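Local coordinates for protein transcobalamin-1 (Homo sapiens, PDB 4KKI) that binds vitamin B12 with femtomolar affinity, sequestering it for transport and protecting it from the acid of the stomach, at residues Ser91-Gly103 against Gln146-Asn158. Residues are numbered along the deposited sequence; the frame is centred on the assembly and turned at random.
Sequences SSGELALIILALG and QLSLDVLALCLFN
The cobalamin-facing rim of the helical domain is where Gln146 of helix 144-156 grips the start of helix 92-102. Its OE1 takes two bonds from segment 91-103, both from the same face of the amide plane: Ser91 OG donates to Gln146 OE1 at 2.9 Å and Gly93 N to Gln146 OE1 at 3.0 Å, the latter bent to 132° at the hydrogen, each donor tilted about 30° from the plane. Ser91 is also the N-cap, its OG accepting from Glu94 N while Ser91 N bonds Glu94 OE1, a capping box. With OE1 so held, Gln146 NE2 is turned to cyanocobalamin, to which it donates. Replaced by alanine, this position would probably leave Ser91 OG and Gly93 N without their shared acceptor and cyanocobalamin without an amide donor. Ser92 OG is hydrogen-bonded to Glu129 of helix 118-135 and also lies 2.8 Å from Asp150 OD2.

Further along, the two neighbouring helices of the alpha6-alpha6 barrel run roughly parallel, crossing at 37° with axes 8.1 Å apart. Close approach rests on small residues: Ala96 CB meets Ala153 CB at 4.0 Å, and Leu149 is a knob in the hole formed by Gly93, Ala96, Leu97 and Leu100. At the far end, Ile99 chi1 of -62° sets CG1 opposite the carbonyl carbon and leaves CG2 trans to the amide nitrogen, over one face of the Phe157 ring, 4.0 Å from the centroid (CH-pi). Leu100 CD2 approaches that ring at its edge, 3.7 Å from Phe157 CE1.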
ATOM      1  N   SER A  91       5.060  11.286  -7.464  1.00 40.17           N
ATOM      2  CA  SER A  91       6.071  10.323  -7.039  1.00 42.97           C
ATOM      3  C   SER A  91       6.137   9.160  -8.017  1.00 48.59           C
ATOM      4  O   SER A  91       5.177   8.892  -8.742  1.00 39.88           O
ATOM      5  CB  SER A  91       5.777   9.801  -5.634  1.00 38.79           C
ATOM      6  OG  SER A  91       4.805   8.769  -5.672  1.00 49.62           O
ATOM      7  N   SER A  92       7.275   8.473  -8.034  1.00 48.17           N
ATOM      8  CA  SER A  92       7.465   7.328  -8.916  1.00 43.04           C
ATOM      9  C   SER A  92       6.375   6.276  -8.698  1.00 40.10           C
ATOM     10  O   SER A  92       5.801   5.762  -9.657  1.00 38.74           O
ATOM     11  CB  SER A  92       8.854   6.716  -8.717  1.00 42.06           C
ATOM     12  OG  SER A  92       9.045   6.292  -7.378  1.00 42.82           O
ATOM     13  N   GLY A  93       6.083   5.981  -7.435  1.00 38.98           N
ATOM     14  CA  GLY A  93       5.054   5.015  -7.092  1.00 40.62           C
ATOM     15  C   GLY A  93       3.668   5.421  -7.561  1.00 41.72           C
ATOM     16  O   GLY A  93       2.873   4.575  -7.970  1.00 43.15           O
ATOM     17  N   GLU A  94       3.374   6.716  -7.497  1.00 40.36           N
ATOM     18  CA  GLU A  94       2.081   7.228  -7.940  1.00 44.68           C
ATOM     19  C   GLU A  94       1.920   7.060  -9.444  1.00 36.48           C
ATOM     20  O   GLU A  94       0.850   6.696  -9.927  1.00 41.50           O
ATOM     21  CB  GLU A  94       1.920   8.703  -7.564  1.00 51.16           C
ATOM     22  CG  GLU A  94       1.631   8.950  -6.094  1.00 59.71           C
ATOM     23  CD  GLU A  94       1.584  10.428  -5.753  1.00 60.59           C
ATOM     24  OE1 GLU A  94       2.134  11.240  -6.529  1.00 53.61           O
ATOM     25  OE2 GLU A  94       0.995  10.777  -4.711  1.00 66.87           O
ATOM     26  N   LEU A  95       2.994   7.329 -10.176  1.00 34.24           N
ATOM     27  CA  LEU A  95       2.991   7.172 -11.622  1.00 34.69           C
ATOM     28  C   LEU A  95       2.908   5.696 -11.997  1.00 38.80           C
ATOM     29  O   LEU A  95       2.251   5.330 -12.975  1.00 39.75           O
ATOM     30  CB  LEU A  95       4.241   7.808 -12.235  1.00 38.97           C
ATOM     31  CG  LEU A  95       4.363   7.697 -13.754  1.00 48.67           C
ATOM     32  CD1 LEU A  95       3.115   8.252 -14.420  1.00 51.25           C
ATOM     33  CD2 LEU A  95       5.606   8.417 -14.256  1.00 55.56           C
ATOM     34  N   ALA A  96       3.581   4.854 -11.216  1.00 39.16           N
ATOM     35  CA  ALA A  96       3.535   3.411 -11.423  1.00 43.21           C
ATOM     36  C   ALA A  96       2.099   2.894 -11.336  1.00 39.65           C
ATOM     37  O   ALA A  96       1.661   2.124 -12.186  1.00 39.06           O
ATOM     38  CB  ALA A  96       4.424   2.696 -10.416  1.00 36.58           C
ATOM     39  N   LEU A  97       1.371   3.328 -10.310  1.00 37.44           N
ATOM     40  CA  LEU A  97      -0.024   2.925 -10.145  1.00 42.52           C
ATOM     41  C   LEU A  97      -0.893   3.432 -11.289  1.00 42.90           C
ATOM     42  O   LEU A  97      -1.823   2.751 -11.717  1.00 42.43           O
ATOM     43  CB  LEU A  97      -0.583   3.417  -8.809  1.00 36.45           C
ATOM     44  CG  LEU A  97      -0.147   2.650  -7.559  1.00 44.27           C
ATOM     45  CD1 LEU A  97      -0.687   3.323  -6.309  1.00 42.67           C
ATOM     46  CD2 LEU A  97      -0.607   1.200  -7.626  1.00 37.40           C
ATOM     47  N   ILE A  98      -0.591   4.633 -11.774  1.00 49.19           N
ATOM     48  CA  ILE A  98      -1.329   5.206 -12.892  1.00 42.14           C
ATOM     49  C   ILE A  98      -1.179   4.326 -14.123  1.00 38.93           C
ATOM     50  O   ILE A  98      -2.162   3.984 -14.780  1.00 42.49           O
ATOM     51  CB  ILE A  98      -0.859   6.635 -13.209  1.00 40.74           C
ATOM     52  CG1 ILE A  98      -1.331   7.592 -12.115  1.00 38.25           C
ATOM     53  CG2 ILE A  98      -1.387   7.093 -14.563  1.00 34.14           C
ATOM     54  CD1 ILE A  98      -0.885   9.017 -12.319  1.00 38.45           C
ATOM     55  N   ILE A  99       0.059   3.944 -14.414  1.00 40.10           N
ATOM     56  CA  ILE A  99       0.351   3.090 -15.554  1.00 45.48           C
ATOM     57  C   ILE A  99      -0.333   1.731 -15.405  1.00 48.02           C
ATOM     58  O   ILE A  99      -0.912   1.213 -16.361  1.00 42.46           O
ATOM     59  CB  ILE A  99       1.872   2.908 -15.743  1.00 47.96           C
ATOM     60  CG1 ILE A  99       2.529   4.264 -16.026  1.00 51.52           C
ATOM     61  CG2 ILE A  99       2.162   1.919 -16.864  1.00 46.18           C
ATOM     62  CD1 ILE A  99       4.038   4.217 -16.157  1.00 45.48           C
ATOM     63  N   LEU A 100      -0.277   1.168 -14.201  1.00 41.94           N
ATOM     64  CA  LEU A 100      -0.901  -0.124 -13.938  1.00 44.55           C
ATOM     65  C   LEU A 100      -2.411  -0.048 -14.123  1.00 47.36           C
ATOM     66  O   LEU A 100      -3.004  -0.901 -14.780  1.00 52.84           O
ATOM     67  CB  LEU A 100      -0.568  -0.623 -12.531  1.00 31.69           C
ATOM     68  CG  LEU A 100       0.896  -0.968 -12.244  1.00 44.15           C
ATOM     69  CD1 LEU A 100       1.078  -1.307 -10.772  1.00 42.21           C
ATOM     70  CD2 LEU A 100       1.376  -2.111 -13.128  1.00 40.00           C
ATOM     71  N   ALA A 101      -3.023   0.982 -13.547  1.00 39.82           N
ATOM     72  CA  ALA A 101      -4.465   1.178 -13.660  1.00 44.25           C
ATOM     73  C   ALA A 101      -4.914   1.389 -15.108  1.00 48.56           C
ATOM     74  O   ALA A 101      -5.971   0.911 -15.510  1.00 52.41           O
ATOM     75  CB  ALA A 101      -4.912   2.344 -12.793  1.00 34.39           C
ATOM     76  N   LEU A 102      -4.106   2.103 -15.887  1.00 46.49           N
ATOM     77  CA  LEU A 102      -4.461   2.401 -17.271  1.00 47.70           C
ATOM     78  C   LEU A 102      -4.239   1.208 -18.197  1.00 41.48           C
ATOM     79  O   LEU A 102      -4.795   1.155 -19.294  1.00 50.13           O
ATOM     80  CB  LEU A 102      -3.674   3.611 -17.788  1.00 47.78           C
ATOM     81  CG  LEU A 102      -4.090   4.995 -17.283  1.00 50.95           C
ATOM     82  CD1 LEU A 102      -3.085   6.051 -17.723  1.00 40.56           C
ATOM     83  CD2 LEU A 102      -5.490   5.351 -17.771  1.00 45.94           C
ATOM     84  N   GLY A 103      -3.430   0.252 -17.757  1.00 43.39           N
ATOM     85  CA  GLY A 103      -3.047  -0.849 -18.618  1.00 50.24           C
ATOM     86  C   GLY A 103      -3.319  -2.240 -18.082  1.00 58.61           C
ATOM     87  O   GLY A 103      -2.619  -3.185 -18.450  1.00 68.86           O
ATOM     88  N   GLN A 146       7.178   1.668  -3.108  1.00 44.14           N
ATOM     89  CA  GLN A 146       7.044   2.366  -4.383  1.00 48.13           C
ATOM     90  C   GLN A 146       8.106   1.901  -5.373  1.00 42.16           C
ATOM     91  O   GLN A 146       7.836   1.762  -6.566  1.00 39.81           O
ATOM     92  CB  GLN A 146       7.125   3.882  -4.193  1.00 39.25           C
ATOM     93  CG  GLN A 146       6.003   4.451  -3.342  1.00 37.38           C
ATOM     94  CD  GLN A 146       5.849   5.951  -3.495  1.00 44.00           C
ATOM     95  OE1 GLN A 146       6.256   6.529  -4.503  1.00 49.80           O
ATOM     96  NE2 GLN A 146       5.256   6.588  -2.494  1.00 45.66           N
ATOM     97  N   LEU A 147       9.310   1.653  -4.868  1.00 38.21           N
ATOM     98  CA  LEU A 147      10.396   1.152  -5.699  1.00 45.54           C
ATOM     99  C   LEU A 147      10.002  -0.177  -6.329  1.00 49.79           C
ATOM    100  O   LEU A 147      10.346  -0.460  -7.479  1.00 44.20           O
ATOM    101  CB  LEU A 147      11.668   0.978  -4.870  1.00 54.45           C
ATOM    102  CG  LEU A 147      12.978   0.966  -5.656  1.00 59.07           C
ATOM    103  CD1 LEU A 147      13.290   2.360  -6.181  1.00 57.47           C
ATOM    104  CD2 LEU A 147      14.115   0.445  -4.800  1.00 59.05           C
ATOM    105  N   SER A 148       9.271  -0.987  -5.568  1.00 42.83           N
ATOM    106  CA  SER A 148       8.783  -2.269  -6.061  1.00 45.85           C
ATOM    107  C   SER A 148       7.675  -2.043  -7.077  1.00 39.86           C
ATOM    108  O   SER A 148       7.606  -2.727  -8.097  1.00 47.22           O
ATOM    109  CB  SER A 148       8.265  -3.128  -4.907  1.00 36.71           C
ATOM    110  OG  SER A 148       9.275  -3.350  -3.941  1.00 38.68           O
ATOM    111  N   LEU A 149       6.805  -1.081  -6.785  1.00 35.30           N
ATOM    112  CA  LEU A 149       5.770  -0.679  -7.729  1.00 35.19           C
ATOM    113  C   LEU A 149       6.403  -0.230  -9.044  1.00 32.84           C
ATOM    114  O   LEU A 149       5.895  -0.537 -10.121  1.00 35.62           O
ATOM    115  CB  LEU A 149       4.908   0.445  -7.146  1.00 33.87           C
ATOM    116  CG  LEU A 149       3.818   0.063  -6.144  1.00 40.25           C
ATOM    117  CD1 LEU A 149       3.173   1.306  -5.544  1.00 28.79           C
ATOM    118  CD2 LEU A 149       2.771  -0.806  -6.815  1.00 34.02           C
ATOM    119  N   ASP A 150       7.520   0.487  -8.946  1.00 33.03           N
ATOM    120  CA  ASP A 150       8.221   0.985 -10.128  1.00 44.05           C
ATOM    121  C   ASP A 150       8.724  -0.149 -11.011  1.00 42.37           C
ATOM    122  O   ASP A 150       8.457  -0.177 -12.213  1.00 46.68           O
ATOM    123  CB  ASP A 150       9.391   1.880  -9.723  1.00 41.33           C
ATOM    124  CG  ASP A 150       8.946   3.126  -8.990  1.00 46.46           C
ATOM    125  OD1 ASP A 150       7.793   3.558  -9.196  1.00 42.51           O
ATOM    126  OD2 ASP A 150       9.748   3.667  -8.200  1.00 46.05           O
ATOM    127  N   VAL A 151       9.456  -1.078 -10.408  1.00 39.41           N
ATOM    128  CA  VAL A 151       9.989  -2.221 -11.135  1.00 34.96           C
ATOM    129  C   VAL A 151       8.861  -3.060 -11.728  1.00 43.53           C
ATOM    130  O   VAL A 151       8.943  -3.503 -12.873  1.00 44.40           O
ATOM    131  CB  VAL A 151      10.878  -3.098 -10.231  1.00 38.55           C
ATOM    132  CG1 VAL A 151      11.346  -4.340 -10.977  1.00 42.19           C
ATOM    133  CG2 VAL A 151      12.067  -2.295  -9.728  1.00 37.89           C
ATOM    134  N   LEU A 152       7.800  -3.258 -10.949  1.00 40.60           N
ATOM    135  CA  LEU A 152       6.654  -4.046 -11.393  1.00 38.88           C
ATOM    136  C   LEU A 152       6.025  -3.459 -12.653  1.00 43.54           C
ATOM    137  O   LEU A 152       5.792  -4.170 -13.631  1.00 43.84           O
ATOM    138  CB  LEU A 152       5.609  -4.148 -10.278  1.00 39.96           C
ATOM    139  CG  LEU A 152       4.301  -4.877 -10.598  1.00 41.54           C
ATOM    140  CD1 LEU A 152       4.569  -6.307 -11.048  1.00 34.68           C
ATOM    141  CD2 LEU A 152       3.367  -4.860  -9.391  1.00 40.24           C
ATOM    142  N   ALA A 153       5.766  -2.155 -12.622  1.00 44.45           N
ATOM    143  CA  ALA A 153       5.145  -1.465 -13.748  1.00 46.25           C
ATOM    144  C   ALA A 153       6.044  -1.460 -14.984  1.00 44.52           C
ATOM    145  O   ALA A 153       5.582  -1.733 -16.092  1.00 45.61           O
ATOM    146  CB  ALA A 153       4.769  -0.043 -13.354  1.00 40.47           C
ATOM    147  N   LEU A 154       7.323  -1.150 -14.790  1.00 38.20           N
ATOM    148  CA  LEU A 154       8.290  -1.145 -15.884  1.00 42.27           C
ATOM    149  C   LEU A 154       8.444  -2.533 -16.498  1.00 47.49           C
ATOM    150  O   LEU A 154       8.611  -2.673 -17.711  1.00 47.84           O
ATOM    151  CB  LEU A 154       9.649  -0.635 -15.401  1.00 32.89           C
ATOM    152  CG  LEU A 154       9.720   0.841 -15.012  1.00 39.82           C
ATOM    153  CD1 LEU A 154      11.064   1.164 -14.374  1.00 32.57           C
ATOM    154  CD2 LEU A 154       9.473   1.720 -16.226  1.00 46.32           C
ATOM    155  N   CYS A 155       8.386  -3.555 -15.650  1.00 46.04           N
ATOM    156  CA  CYS A 155       8.494  -4.939 -16.096  1.00 40.38           C
ATOM    157  C   CYS A 155       7.273  -5.390 -16.895  1.00 41.58           C
ATOM    158  O   CYS A 155       7.406  -5.987 -17.964  1.00 45.07           O
ATOM    159  CB  CYS A 155       8.701  -5.865 -14.895  1.00 39.50           C
ATOM    160  SG  CYS A 155       8.587  -7.613 -15.288  1.00 39.96           S
ATOM    161  N   LEU A 156       6.083  -5.102 -16.373  1.00 39.78           N
ATOM    162  CA  LEU A 156       4.834  -5.506 -17.017  1.00 41.57           C
ATOM    163  C   LEU A 156       4.591  -4.812 -18.357  1.00 48.04           C
ATOM    164  O   LEU A 156       3.885  -5.341 -19.215  1.00 47.06           O
ATOM    165  CB  LEU A 156       3.647  -5.245 -16.090  1.00 38.96           C
ATOM    166  CG  LEU A 156       3.472  -6.188 -14.901  1.00 44.18           C
ATOM    167  CD1 LEU A 156       2.382  -5.674 -13.968  1.00 38.62           C
ATOM    168  CD2 LEU A 156       3.139  -7.586 -15.394  1.00 30.16           C
ATOM    169  N   PHE A 157       5.167  -3.627 -18.533  1.00 42.79           N
ATOM    170  CA  PHE A 157       4.906  -2.841 -19.737  1.00 56.14           C
ATOM    171  C   PHE A 157       6.154  -2.621 -20.589  1.00 55.22           C
ATOM    172  O   PHE A 157       6.231  -1.664 -21.359  1.00 59.42           O
ATOM    173  CB  PHE A 157       4.233  -1.511 -19.376  1.00 46.92           C
ATOM    174  CG  PHE A 157       2.871  -1.680 -18.770  1.00 41.33           C
ATOM    175  CD1 PHE A 157       2.727  -1.909 -17.412  1.00 41.02           C
ATOM    176  CD2 PHE A 157       1.735  -1.630 -19.560  1.00 51.33           C
ATOM    177  CE1 PHE A 157       1.475  -2.077 -16.851  1.00 47.06           C
ATOM    178  CE2 PHE A 157       0.479  -1.795 -19.003  1.00 55.25           C
ATOM    179  CZ  PHE A 157       0.350  -2.022 -17.647  1.00 38.28           C
ATOM    180  N   ASN A 158       7.119  -3.526 -20.443  1.00 50.93           N
ATOM    181  CA  ASN A 158       8.327  -3.529 -21.263  1.00 57.20           C
ATOM    182  C   ASN A 158       9.101  -2.217 -21.229  1.00 58.90           C
ATOM    183  O   ASN A 158       9.633  -1.775 -22.246  1.00 59.02           O
ATOM    184  CB  ASN A 158       7.994  -3.903 -22.710  1.00 66.25           C
ATOM    185  CG  ASN A 158       7.422  -5.299 -22.834  1.00 77.57           C
ATOM    186  OD1 ASN A 158       6.259  -5.476 -23.197  1.00 84.87           O
ATOM    187  ND2 ASN A 158       8.239  -6.302 -22.532  1.00 79.11           N
TER